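Local coordinates for protein putative trimethylamine methyltransferase (Rhizobium meliloti, PDB 4YYC) that probably acts as a methyltransferase of the trimethylamine methyltransferase family, with a substrate that is not established, at residues D195-H200 with E219-M224; H200-D205 with A504-L509; K206-S211 with I227-D232; A238-L243 with K261-H266. One frame throughout, in Å; residues are numbered along the deposited sequence. Where two conformers were deposited one is given.

All four contacts lie on one side of the chain's centre, among neighbouring strands and helices. Contact 1 and contact 4 are buried; contact 2 and contact 3 are only partly so. Contact 1 and contact 2 share helix 192-202 and His200, while contact 1 and contact 3 share helix 215-229. Contacts 3 and 4 reach neighbouring parallel strands, 208-209 and 240-245. No hydrogen bond passes directly between the paired segments in any of them. Contact 1 is selenomethionine and aliphatic packing between helices. Contact 2 adds a water and separated charges against helix 503-518. Contact 3 is aromatic and aliphatic. Contact 4, deeper in, stacks an amide on a tyrosine ring.

Contact 1 (D195-H200 with E219-M224); sequences DMVYSH and EDTVAM
Val197 and the selenomethionine Met224 meet tip to tip between helices 192-202 and 215-229. This is helix-helix packing beside the parallel strands of what is probably the family's beta/alpha barrel. The two short segments run nearly side by side, with a signed crossing angle of -30° and axes 10.6 Å apart. Val197 can be followed outward. Its CB is 4.1 Å from SE of Met224. With CG1 set anti to the backbone N (chi1 171°), that methyl reaches the end of the selenomethionine, 3.9 Å from its CE. The Val197 and Thr221 side chains cross obliquely, and CG2 of Val197 sits 3.8 Å from OG1 of Thr221. This is packing against a hydroxyl whose polar partners lie elsewhere: Thr221 OG1 is hydrogen-bonded to the carbonyl of Arg217 on its own helix and to the backbone N of Ser211. Phe208 of strand 208-209 also touches Val197, while Phe512 and Ile513 of helix 503-518 pack on Met224. The touching residues are all buried. A bend at chi3 (77°) turns the end of Met224 toward Tyr198. There its CE lies 4.1 Å from CB of Tyr198 and 3.8 Å from the backbone N of Tyr198.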
loop_
_atom_site.group_PDB
_atom_site.type_symbol
_atom_site.label_atom_id
_atom_site.label_comp_id
_atom_site.label_asym_id
_atom_site.label_seq_id
_atom_site.Cartn_x
_atom_site.Cartn_y
_atom_site.Cartn_z
ATOM N N ASP A 195 33.526 0.357 -16.001
ATOM C CA ASP A 195 32.665 -0.734 -16.529
ATOM C C ASP A 195 31.196 -0.576 -16.176
ATOM O O ASP A 195 30.326 -0.967 -16.973
ATOM C CB ASP A 195 33.208 -2.083 -16.065
ATOM C CG ASP A 195 34.569 -2.350 -16.621
ATOM O OD1 ASP A 195 34.710 -2.608 -17.855
ATOM O OD2 ASP A 195 35.545 -2.230 -15.865
HETATM N N MSE A 196 30.949 -0.031 -14.990
HETATM C CA MSE A 196 29.570 0.179 -14.500
HETATM C C MSE A 196 28.948 1.228 -15.408
HETATM O O MSE A 196 27.868 1.003 -15.949
HETATM C CB MSE A 196 29.619 0.560 -13.044
HETATM C CG MSE A 196 30.003 -0.634 -12.175
HETATM SE SE MSE A 196 30.737 -0.035 -10.424
HETATM C CE MSE A 196 29.032 0.283 -9.655
ATOM N N VAL A 197 29.587 2.394 -15.576
ATOM C CA VAL A 197 29.000 3.408 -16.466
ATOM C C VAL A 197 28.853 2.862 -17.904
ATOM O O VAL A 197 27.818 3.024 -18.564
ATOM C CB VAL A 197 29.796 4.730 -16.445
ATOM C CG1 VAL A 197 29.317 5.686 -17.534
ATOM C CG2 VAL A 197 29.731 5.357 -15.046
ATOM N N TYR A 198 29.890 2.209 -18.396
ATOM C CA TYR A 198 29.844 1.644 -19.739
ATOM C C TYR A 198 28.648 0.717 -19.907
ATOM O O TYR A 198 27.984 0.725 -20.956
ATOM C CB TYR A 198 31.115 0.881 -20.064
ATOM C CG TYR A 198 31.090 0.268 -21.465
ATOM C CD1 TYR A 198 31.332 1.055 -22.596
ATOM C CD2 TYR A 198 30.794 -1.054 -21.658
ATOM C CE1 TYR A 198 31.335 0.500 -23.882
ATOM C CE2 TYR A 198 30.758 -1.622 -22.924
ATOM C CZ TYR A 198 31.019 -0.843 -24.043
ATOM O OH TYR A 198 30.968 -1.452 -25.283
ATOM N N SER A 199 28.373 -0.082 -18.880
ATOM C CA SER A 199 27.248 -1.045 -18.947
ATOM C C SER A 199 25.907 -0.346 -19.161
ATOM O O SER A 199 25.076 -0.802 -19.935
ATOM C CB SER A 199 27.210 -1.919 -17.681
ATOM O OG SER A 199 28.373 -2.694 -17.632
ATOM N N HIS A 200 25.691 0.787 -18.488
ATOM C CA HIS A 200 24.479 1.586 -18.681
ATOM C C HIS A 200 24.360 2.145 -20.096
ATOM O O HIS A 200 23.265 2.414 -20.556
ATOM C CB HIS A 200 24.397 2.719 -17.659
ATOM C CG HIS A 200 24.136 2.244 -16.252
ATOM N ND1 HIS A 200 22.934 1.684 -15.877
ATOM C CD2 HIS A 200 24.908 2.240 -15.141
ATOM C CE1 HIS A 200 22.980 1.361 -14.601
ATOM N NE2 HIS A 200 24.164 1.693 -14.127
ATOM N N GLU A 219 34.677 12.564 -12.212
ATOM C CA GLU A 219 35.270 13.189 -13.392
ATOM C C GLU A 219 35.255 12.228 -14.580
ATOM O O GLU A 219 34.913 12.614 -15.709
ATOM C CB GLU A 219 36.688 13.684 -13.070
ATOM C CG GLU A 219 36.663 14.884 -12.137
ATOM C CD GLU A 219 38.021 15.256 -11.591
ATOM O OE1 GLU A 219 38.967 14.467 -11.743
ATOM O OE2 GLU A 219 38.139 16.373 -11.039
ATOM N N ASP A 220 35.590 10.969 -14.320
ATOM C CA ASP A 220 35.529 9.965 -15.390
ATOM C C ASP A 220 34.107 9.802 -15.957
ATOM O O ASP A 220 33.935 9.642 -17.170
ATOM C CB ASP A 220 36.019 8.597 -14.926
ATOM C CG ASP A 220 37.527 8.530 -14.693
ATOM O OD1 ASP A 220 38.318 9.381 -15.170
ATOM O OD2 ASP A 220 37.982 7.558 -14.032
ATOM N N THR A 221 33.090 9.833 -15.088
ATOM C CA THR A 221 31.721 9.727 -15.544
ATOM C C THR A 221 31.380 10.875 -16.478
ATOM O O THR A 221 30.799 10.670 -17.534
ATOM C CB THR A 221 30.740 9.719 -14.357
ATOM O OG1 THR A 221 31.024 8.602 -13.481
ATOM C CG2 THR A 221 29.282 9.648 -14.806
ATOM N N VAL A 222 31.761 12.085 -16.089
ATOM C CA VAL A 222 31.519 13.266 -16.930
ATOM C C VAL A 222 32.240 13.103 -18.263
ATOM O O VAL A 222 31.688 13.422 -19.308
ATOM C CB VAL A 222 31.890 14.580 -16.188
ATOM C CG1 VAL A 222 31.826 15.783 -17.128
ATOM C CG2 VAL A 222 30.975 14.789 -14.999
ATOM N N ALA A 223 33.466 12.633 -18.256
ATOM C CA ALA A 223 34.216 12.466 -19.492
ATOM C C ALA A 223 33.546 11.450 -20.432
ATOM O O ALA A 223 33.469 11.682 -21.649
ATOM C CB ALA A 223 35.676 12.074 -19.181
HETATM N N MSE A 224 33.058 10.349 -19.870
HETATM C CA MSE A 224 32.341 9.362 -20.639
HETATM C C MSE A 224 31.073 9.948 -21.186
HETATM O O MSE A 224 30.732 9.689 -22.314
HETATM C CB MSE A 224 32.076 8.153 -19.767
HETATM C CG MSE A 224 33.393 7.404 -19.623
HETATM SE SE MSE A 224 33.245 5.839 -18.448
HETATM C CE MSE A 224 32.360 4.755 -19.778
#

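Contact 2 (H200-D205 with A504-L509); sequences HIRYSD and AIDEAL
With chi1 at -58°, Ile201 sets CG1 anti to its carbonyl carbon and CG2 anti to its backbone N, and Leu509 holds CG opposite its carbonyl carbon (chi1 -71°). These settings bring two branched side chains tip to tip across helices 192-202 and 503-518. CG2 of Ile201 is 3.9 Å from CD1 of Leu509. The same leucine methyl is 4.2 Å from CD1 of Ile201. The backbones stay apart, the nearest CA pair being Arg202 and Asp506 at 7.8 Å. These two carry opposite charges, but NH1 of Arg202 and OD2 of Asp506 are 4.2 Å apart, too far for a salt bridge. A water lies between them. It donates to Asp506 OD2 at 2.6 Å and accepts only weakly from Arg202 NH1 at 3.5 Å, from a place in the guanidinium plane. Arg202 was modelled in two conformers, so this link is doubtful as a lasting one. The other carboxylate oxygen, OD1, is hydrogen-bonded to OH of Tyr198. The contact joins chain regions about 300 residues apart and brings a late helix against the end of helix 192-202. Leu228 of helix 215-229 and Phe208 of strand 208-209 also pack on Ile201, while Ile227 packs on Leu509.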
loop_
_atom_site.group_PDB
_atom_site.type_symbol
_atom_site.label_atom_id
_atom_site.label_comp_id
_atom_site.label_asym_id
_atom_site.label_seq_id
_atom_site.Cartn_x
_atom_site.Cartn_y
_atom_site.Cartn_z
ATOM N N HIS A 200 25.691 0.787 -18.488
ATOM C CA HIS A 200 24.479 1.586 -18.681
ATOM C C HIS A 200 24.360 2.145 -20.096
ATOM O O HIS A 200 23.265 2.414 -20.556
ATOM C CB HIS A 200 24.397 2.719 -17.659
ATOM C CG HIS A 200 24.136 2.244 -16.252
ATOM N ND1 HIS A 200 22.934 1.684 -15.877
ATOM C CD2 HIS A 200 24.908 2.240 -15.141
ATOM C CE1 HIS A 200 22.980 1.361 -14.601
ATOM N NE2 HIS A 200 24.164 1.693 -14.127
ATOM N N ILE A 201 25.483 2.319 -20.777
ATOM C CA ILE A 201 25.469 2.847 -22.145
ATOM C C ILE A 201 25.300 1.743 -23.156
ATOM O O ILE A 201 24.533 1.915 -24.118
ATOM C CB ILE A 201 26.735 3.691 -22.422
ATOM C CG1 ILE A 201 26.832 4.833 -21.423
ATOM C CG2 ILE A 201 26.726 4.183 -23.862
ATOM C CD1 ILE A 201 28.171 5.531 -21.349
ATOM N N ARG A 202 26.030 0.646 -22.955
ATOM C CA ARG A 202 26.068 -0.460 -23.935
ATOM C C ARG A 202 24.769 -1.281 -23.902
ATOM O O ARG A 202 24.276 -1.701 -24.952
ATOM C CB ARG A 202 27.300 -1.344 -23.661
ATOM C CG ARG A 202 27.525 -2.560 -24.569
ATOM C CD ARG A 202 27.655 -2.223 -26.056
ATOM N NE ARG A 202 26.335 -1.946 -26.562
ATOM C CZ ARG A 202 25.956 -1.853 -27.818
ATOM N NH1 ARG A 202 26.780 -2.107 -28.835
ATOM N NH2 ARG A 202 24.670 -1.553 -27.999
ATOM N N TYR A 203 24.215 -1.507 -22.708
ATOM C CA TYR A 203 23.108 -2.442 -22.541
ATOM C C TYR A 203 21.776 -1.771 -22.323
ATOM O O TYR A 203 20.739 -2.452 -22.232
ATOM C CB TYR A 203 23.412 -3.430 -21.432
ATOM C CG TYR A 203 24.640 -4.264 -21.734
ATOM C CD1 TYR A 203 24.587 -5.275 -22.674
ATOM C CD2 TYR A 203 25.857 -4.005 -21.121
ATOM C CE1 TYR A 203 25.718 -6.032 -22.961
ATOM C CE2 TYR A 203 27.006 -4.736 -21.403
ATOM C CZ TYR A 203 26.925 -5.759 -22.312
ATOM O OH TYR A 203 28.068 -6.482 -22.608
ATOM N N SER A 204 21.767 -0.439 -22.295
ATOM C CA SER A 204 20.501 0.295 -22.120
ATOM C C SER A 204 20.593 1.605 -22.887
ATOM O O SER A 204 21.710 2.037 -23.241
ATOM C CB SER A 204 20.294 0.613 -20.656
ATOM O OG SER A 204 18.978 1.109 -20.453
ATOM N N ASP A 205 19.452 2.229 -23.111
ATOM C CA ASP A 205 19.404 3.603 -23.610
ATOM C C ASP A 205 18.539 4.499 -22.725
ATOM O O ASP A 205 18.151 5.576 -23.149
ATOM C CB ASP A 205 18.951 3.645 -25.074
ATOM C CG ASP A 205 17.555 3.100 -25.285
ATOM O OD1 ASP A 205 16.907 2.693 -24.323
ATOM O OD2 ASP A 205 17.104 3.127 -26.471
ATOM N N ALA A 504 31.372 4.307 -33.556
ATOM C CA ALA A 504 32.375 5.319 -33.269
ATOM C C ALA A 504 32.358 5.752 -31.802
ATOM O O ALA A 504 33.411 5.938 -31.175
ATOM C CB ALA A 504 32.169 6.528 -34.171
ATOM N N ILE A 505 31.165 5.888 -31.247
ATOM C CA ILE A 505 31.027 6.234 -29.814
ATOM C C ILE A 505 31.498 5.080 -28.952
ATOM O O ILE A 505 32.236 5.289 -28.008
ATOM C CB ILE A 505 29.576 6.620 -29.458
ATOM C CG1 ILE A 505 29.202 7.899 -30.208
ATOM C CG2 ILE A 505 29.418 6.802 -27.946
ATOM C CD1 ILE A 505 27.797 8.422 -29.956
ATOM N N ASP A 506 31.080 3.861 -29.292
ATOM C CA ASP A 506 31.534 2.684 -28.579
ATOM C C ASP A 506 33.075 2.619 -28.539
ATOM O O ASP A 506 33.661 2.453 -27.487
ATOM C CB ASP A 506 30.953 1.439 -29.225
ATOM C CG ASP A 506 31.021 0.216 -28.330
ATOM O OD1 ASP A 506 31.210 0.347 -27.102
ATOM O OD2 ASP A 506 30.848 -0.903 -28.871
ATOM N N GLU A 507 33.709 2.785 -29.697
ATOM C CA GLU A 507 35.169 2.728 -29.805
ATOM C C GLU A 507 35.821 3.808 -28.942
ATOM O O GLU A 507 36.810 3.536 -28.247
ATOM C CB GLU A 507 35.605 2.841 -31.271
ATOM C CG GLU A 507 37.091 2.938 -31.508
ATOM N N ALA A 508 35.291 5.020 -28.992
ATOM C CA ALA A 508 35.830 6.106 -28.188
ATOM C C ALA A 508 35.687 5.849 -26.699
ATOM O O ALA A 508 36.568 6.186 -25.917
ATOM C CB ALA A 508 35.155 7.417 -28.541
ATOM N N LEU A 509 34.543 5.286 -26.294
ATOM C CA LEU A 509 34.386 4.927 -24.886
ATOM C C LEU A 509 35.391 3.851 -24.465
ATOM O O LEU A 509 35.971 3.947 -23.412
ATOM C CB LEU A 509 32.961 4.423 -24.614
ATOM C CG LEU A 509 31.903 5.519 -24.676
ATOM C CD1 LEU A 509 30.496 4.890 -24.775
ATOM C CD2 LEU A 509 32.043 6.476 -23.477
HETATM O O HOH W 1 30.028 -3.316 -28.503
#

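Contact 3 (K206-S211 with I227-D232); sequences KPFMGS and ILFGDD
Phe208, at the short strand 208-209, meets Leu228 and Phe229 at the end of helix 215-229. Two kinds of apolar contact make up the interface. The first is aliphatic on aromatic. Leu228 and Phe208 come from opposite directions, and CD2 of Leu228 lies near the plane of the Phe208 ring, at its edge, 4.1 Å from CE2. The second is aromatic on aromatic and looser. The same Phe208 CE2 lies 4.5 Å from CE2 of Phe229, near the plane of the Phe229 ring and at its edge. Phe208 reaches both partners because its CG sits between the backbone N and the carbonyl carbon (chi1 66°), a crowded position that swings the ring toward the helix end.

The backbone has its own part. Right after Phe229 the helix breaks at Gly230, whose positive phi of 103° would jam a CB against the preceding carbonyl. Gly230 is also the N-cap of helix 231-236. The chain then enters strand 240-245, parallel to strand 208-209 in the same sheet, which completes a beta-alpha-beta crossover.

His200 and Ile201 of helix 192-202 also pack on Phe208, and Val239 touches Phe229. Carbon meets carbon in both pairs. Between these two segments the hold is apolar packing alone; a directed bond between this helix and the strand's end comes elsewhere, from Thr221 OG1 to the N of Ser211.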
loop_
_atom_site.group_PDB
_atom_site.type_symbol
_atom_site.label_atom_id
_atom_site.label_comp_id
_atom_site.label_asym_id
_atom_site.label_seq_id
_atom_site.Cartn_x
_atom_site.Cartn_y
_atom_site.Cartn_z
ATOM N N LYS A 206 18.273 4.031 -21.505
ATOM C CA LYS A 206 17.520 4.781 -20.513
ATOM C C LYS A 206 18.469 5.659 -19.712
ATOM O O LYS A 206 19.647 5.392 -19.635
ATOM C CB LYS A 206 16.724 3.838 -19.607
ATOM C CG LYS A 206 15.589 3.122 -20.311
ATOM C CD LYS A 206 14.828 2.104 -19.474
ATOM C CE LYS A 206 13.746 1.424 -20.295
ATOM N NZ LYS A 206 12.977 0.473 -19.448
ATOM N N PRO A 207 17.959 6.720 -19.076
ATOM C CA PRO A 207 18.860 7.623 -18.348
ATOM C C PRO A 207 19.533 6.923 -17.162
ATOM O O PRO A 207 18.917 6.114 -16.508
ATOM C CB PRO A 207 17.973 8.738 -17.865
ATOM C CG PRO A 207 16.628 8.421 -18.278
ATOM C CD PRO A 207 16.569 7.188 -19.100
ATOM N N PHE A 208 20.792 7.245 -16.928
ATOM C CA PHE A 208 21.602 6.523 -15.953
ATOM C C PHE A 208 22.236 7.463 -14.945
ATOM O O PHE A 208 22.219 8.700 -15.117
ATOM C CB PHE A 208 22.616 5.634 -16.677
ATOM C CG PHE A 208 23.661 6.398 -17.454
ATOM C CD1 PHE A 208 24.785 6.887 -16.820
ATOM C CD2 PHE A 208 23.511 6.651 -18.823
ATOM C CE1 PHE A 208 25.770 7.569 -17.528
ATOM C CE2 PHE A 208 24.469 7.357 -19.522
ATOM C CZ PHE A 208 25.609 7.824 -18.873
HETATM N N MSE A 209 22.824 6.868 -13.925
HETATM C CA MSE A 209 23.425 7.582 -12.799
HETATM C C MSE A 209 24.918 7.442 -12.845
HETATM O O MSE A 209 25.467 6.485 -13.399
HETATM C CB MSE A 209 22.903 6.991 -11.475
HETATM C CG MSE A 209 21.401 7.145 -11.307
HETATM SE SE MSE A 209 20.794 6.234 -9.684
HETATM C CE MSE A 209 21.354 7.581 -8.405
ATOM N N GLY A 210 25.607 8.378 -12.212
ATOM C CA GLY A 210 27.049 8.420 -12.231
ATOM C C GLY A 210 27.729 7.850 -11.028
ATOM O O GLY A 210 27.107 7.471 -10.039
ATOM N N SER A 211 29.060 7.748 -11.118
ATOM C CA SER A 211 29.839 7.199 -10.005
ATOM C C SER A 211 30.071 8.303 -8.979
ATOM O O SER A 211 30.345 9.466 -9.364
ATOM C CB SER A 211 31.189 6.689 -10.483
ATOM O OG SER A 211 31.978 6.229 -9.383
ATOM N N ILE A 227 31.818 12.040 -24.220
ATOM C CA ILE A 227 32.021 11.179 -25.390
ATOM C C ILE A 227 30.669 10.753 -26.006
ATOM O O ILE A 227 30.506 10.746 -27.225
ATOM C CB ILE A 227 32.875 9.938 -25.030
ATOM C CG1 ILE A 227 34.318 10.373 -24.767
ATOM C CG2 ILE A 227 32.846 8.901 -26.152
ATOM C CD1 ILE A 227 35.180 9.454 -23.933
ATOM N N LEU A 228 29.727 10.418 -25.152
ATOM C CA LEU A 228 28.418 9.905 -25.571
ATOM C C LEU A 228 27.490 10.979 -26.159
ATOM O O LEU A 228 26.893 10.776 -27.209
ATOM C CB LEU A 228 27.762 9.227 -24.381
ATOM C CG LEU A 228 26.372 8.697 -24.599
ATOM C CD1 LEU A 228 26.304 7.707 -25.756
ATOM C CD2 LEU A 228 25.908 8.040 -23.325
ATOM N N PHE A 229 27.373 12.106 -25.463
ATOM C CA PHE A 229 26.380 13.158 -25.768
ATOM C C PHE A 229 26.983 14.413 -26.420
ATOM O O PHE A 229 26.239 15.236 -26.992
ATOM C CB PHE A 229 25.765 13.639 -24.462
ATOM C CG PHE A 229 24.822 12.678 -23.823
ATOM C CD1 PHE A 229 23.493 12.646 -24.195
ATOM C CD2 PHE A 229 25.240 11.840 -22.789
ATOM C CE1 PHE A 229 22.584 11.804 -23.578
ATOM C CE2 PHE A 229 24.340 10.959 -22.178
ATOM C CZ PHE A 229 23.021 10.940 -22.575
ATOM N N GLY A 230 28.295 14.604 -26.312
ATOM C CA GLY A 230 28.933 15.866 -26.709
ATOM C C GLY A 230 29.311 16.752 -25.535
ATOM O O GLY A 230 28.602 16.783 -24.508
ATOM N N ASP A 231 30.431 17.457 -25.670
ATOM C CA ASP A 231 30.960 18.270 -24.580
ATOM C C ASP A 231 29.984 19.382 -24.185
ATOM O O ASP A 231 29.629 19.498 -23.011
ATOM C CB ASP A 231 32.348 18.855 -24.934
ATOM C CG ASP A 231 33.052 19.497 -23.722
ATOM O OD1 ASP A 231 32.435 20.310 -23.018
ATOM O OD2 ASP A 231 34.234 19.179 -23.441
ATOM N N ASP A 232 29.547 20.201 -25.148
ATOM C CA ASP A 232 28.646 21.304 -24.789
ATOM C C ASP A 232 27.296 20.785 -24.289
ATOM O O ASP A 232 26.723 21.378 -23.370
ATOM C CB ASP A 232 28.434 22.297 -25.923
ATOM C CG ASP A 232 29.702 23.027 -26.296
ATOM O OD1 ASP A 232 30.394 23.551 -25.395
ATOM O OD2 ASP A 232 30.021 23.070 -27.497
#

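Contact 4 (A238-L243 with K261-H266); sequences AVTLNL and KVYARH
The strand in 238-243 and the helix in 261-266 face each other through Asn242 and Tyr263, whose CA atoms are 7.7 Å apart. The amide of Asn242 lies flat on one face of the Tyr263 ring, the two planes only 4° apart. CG of Asn242 sits 3.3 Å above the ring plane, over the centre. OD1 points toward the phenol end, 3.3 Å from CZ of Tyr263, and ND2 lies over the other end, 3.4 Å from CG of Tyr263. The CB of Asn242 adds a CH-pi contact, 4.0 Å from the ring centroid. The setting is probably a beta/alpha barrel, as in relatives: strand 240-245 runs parallel to strands 208-209 and 269-277, and helix 254-265 packs outside it. Hydrogen bonds fix the amide's rotation. ND2 donates to OG1 of Thr240 at 3.1 Å, nearly straight at 175° and close to the amide plane, and also bonds to the carbonyl of Ala269. Thr240 OG1 bonds further to Gln268. The Tyr263 hydroxyl is hydrogen-bonded to the carbonyl of Ser211. Replacing Tyr263 by an alanine is likely to leave the Asn242 amide without its stacking partner and the Ser211 carbonyl without this hydroxyl. The side chain of Asn242 is about 11 Å from a bound unidentified ligand.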
loop_
_atom_site.group_PDB
_atom_site.type_symbol
_atom_site.label_atom_id
_atom_site.label_comp_id
_atom_site.label_asym_id
_atom_site.label_seq_id
_atom_site.Cartn_x
_atom_site.Cartn_y
_atom_site.Cartn_z
ATOM N N ALA A 238 21.402 17.998 -17.847
ATOM C CA ALA A 238 21.635 16.898 -16.931
ATOM C C ALA A 238 21.456 15.569 -17.690
ATOM O O ALA A 238 20.393 15.308 -18.284
ATOM C CB ALA A 238 20.658 16.953 -15.745
ATOM N N VAL A 239 22.496 14.755 -17.681
ATOM C CA VAL A 239 22.430 13.397 -18.231
ATOM C C VAL A 239 22.649 12.345 -17.157
ATOM O O VAL A 239 22.523 11.160 -17.435
ATOM C CB VAL A 239 23.414 13.161 -19.394
ATOM C CG1 VAL A 239 23.126 14.108 -20.561
ATOM C CG2 VAL A 239 24.858 13.294 -18.962
ATOM N N THR A 240 22.960 12.778 -15.941
ATOM C CA THR A 240 23.122 11.893 -14.786
ATOM C C THR A 240 22.424 12.499 -13.568
ATOM O O THR A 240 22.390 13.738 -13.393
ATOM C CB THR A 240 24.602 11.646 -14.429
ATOM O OG1 THR A 240 25.258 12.910 -14.299
ATOM C CG2 THR A 240 25.269 10.854 -15.476
ATOM N N LEU A 241 21.854 11.611 -12.755
ATOM C CA LEU A 241 21.559 11.886 -11.344
ATOM C C LEU A 241 22.575 11.128 -10.519
ATOM O O LEU A 241 22.936 9.999 -10.860
ATOM C CB LEU A 241 20.136 11.424 -10.945
ATOM C CG LEU A 241 19.102 12.541 -11.022
ATOM C CD1 LEU A 241 18.951 13.106 -12.429
ATOM C CD2 LEU A 241 17.733 12.050 -10.557
ATOM N N ASN A 242 23.017 11.727 -9.414
ATOM C CA ASN A 242 24.164 11.235 -8.670
ATOM C C ASN A 242 23.874 11.254 -7.206
ATOM O O ASN A 242 23.435 12.270 -6.691
ATOM C CB ASN A 242 25.390 12.052 -9.051
ATOM C CG ASN A 242 25.624 12.019 -10.536
ATOM O OD1 ASN A 242 26.013 10.975 -11.041
ATOM N ND2 ASN A 242 25.275 13.085 -11.250
ATOM N N LEU A 243 24.039 10.130 -6.526
ATOM C CA LEU A 243 23.628 10.015 -5.143
ATOM C C LEU A 243 24.638 10.638 -4.202
ATOM O O LEU A 243 25.750 10.156 -4.091
ATOM C CB LEU A 243 23.391 8.551 -4.795
ATOM C CG LEU A 243 22.852 8.262 -3.408
ATOM C CD1 LEU A 243 21.514 8.895 -3.169
ATOM C CD2 LEU A 243 22.710 6.737 -3.306
ATOM N N LYS A 261 30.804 18.401 -5.823
ATOM C CA LYS A 261 31.493 19.518 -6.487
ATOM C C LYS A 261 31.714 19.238 -7.999
ATOM O O LYS A 261 31.493 20.136 -8.851
ATOM C CB LYS A 261 32.815 19.864 -5.786
ATOM C CG LYS A 261 32.592 20.421 -4.400
ATOM C CD LYS A 261 33.827 20.911 -3.667
ATOM C CE LYS A 261 34.844 19.855 -3.394
ATOM N NZ LYS A 261 35.989 20.463 -2.638
ATOM N N VAL A 262 32.097 18.010 -8.339
ATOM C CA VAL A 262 32.286 17.694 -9.748
ATOM C C VAL A 262 30.986 17.810 -10.523
ATOM O O VAL A 262 30.905 18.484 -11.530
ATOM C CB VAL A 262 32.869 16.272 -9.934
ATOM C CG1 VAL A 262 32.883 15.844 -11.405
ATOM C CG2 VAL A 262 34.239 16.147 -9.273
ATOM N N TYR A 263 29.956 17.105 -10.060
ATOM C CA TYR A 263 28.713 17.106 -10.783
ATOM C C TYR A 263 28.046 18.467 -10.874
ATOM O O TYR A 263 27.606 18.862 -11.975
ATOM C CB TYR A 263 27.775 16.056 -10.196
ATOM C CG TYR A 263 28.260 14.640 -10.517
ATOM C CD1 TYR A 263 28.468 14.264 -11.831
ATOM C CD2 TYR A 263 28.516 13.699 -9.525
ATOM C CE1 TYR A 263 28.873 12.984 -12.163
ATOM C CE2 TYR A 263 28.947 12.423 -9.870
ATOM C CZ TYR A 263 29.107 12.088 -11.179
ATOM O OH TYR A 263 29.522 10.816 -11.486
ATOM N N ALA A 264 28.042 19.228 -9.772
ATOM C CA ALA A 264 27.468 20.576 -9.824
ATOM C C ALA A 264 28.226 21.490 -10.782
ATOM O O ALA A 264 27.609 22.323 -11.413
ATOM C CB ALA A 264 27.359 21.177 -8.435
ATOM N N ARG A 265 29.536 21.334 -10.943
ATOM C CA ARG A 265 30.245 22.150 -11.907
ATOM C C ARG A 265 29.954 21.815 -13.351
ATOM O O ARG A 265 30.180 22.657 -14.224
ATOM C CB ARG A 265 31.740 22.052 -11.667
ATOM C CG ARG A 265 32.210 22.860 -10.485
ATOM C CD ARG A 265 33.693 23.140 -10.598
ATOM N NE ARG A 265 34.132 24.002 -9.513
ATOM C CZ ARG A 265 34.672 23.588 -8.365
ATOM N NH1 ARG A 265 34.858 22.308 -8.096
ATOM N NH2 ARG A 265 35.044 24.512 -7.471
ATOM N N HIS A 266 29.447 20.604 -13.611
ATOM C CA HIS A 266 29.107 20.177 -14.959
ATOM C C HIS A 266 27.600 20.030 -15.221
ATOM O O HIS A 266 27.226 19.352 -16.148
ATOM C CB HIS A 266 29.829 18.852 -15.224
ATOM C CG HIS A 266 31.310 18.993 -15.202
ATOM N ND1 HIS A 266 31.997 19.625 -16.202
ATOM C CD2 HIS A 266 32.222 18.627 -14.275
ATOM C CE1 HIS A 266 33.284 19.665 -15.893
ATOM N NE2 HIS A 266 33.456 19.028 -14.746
#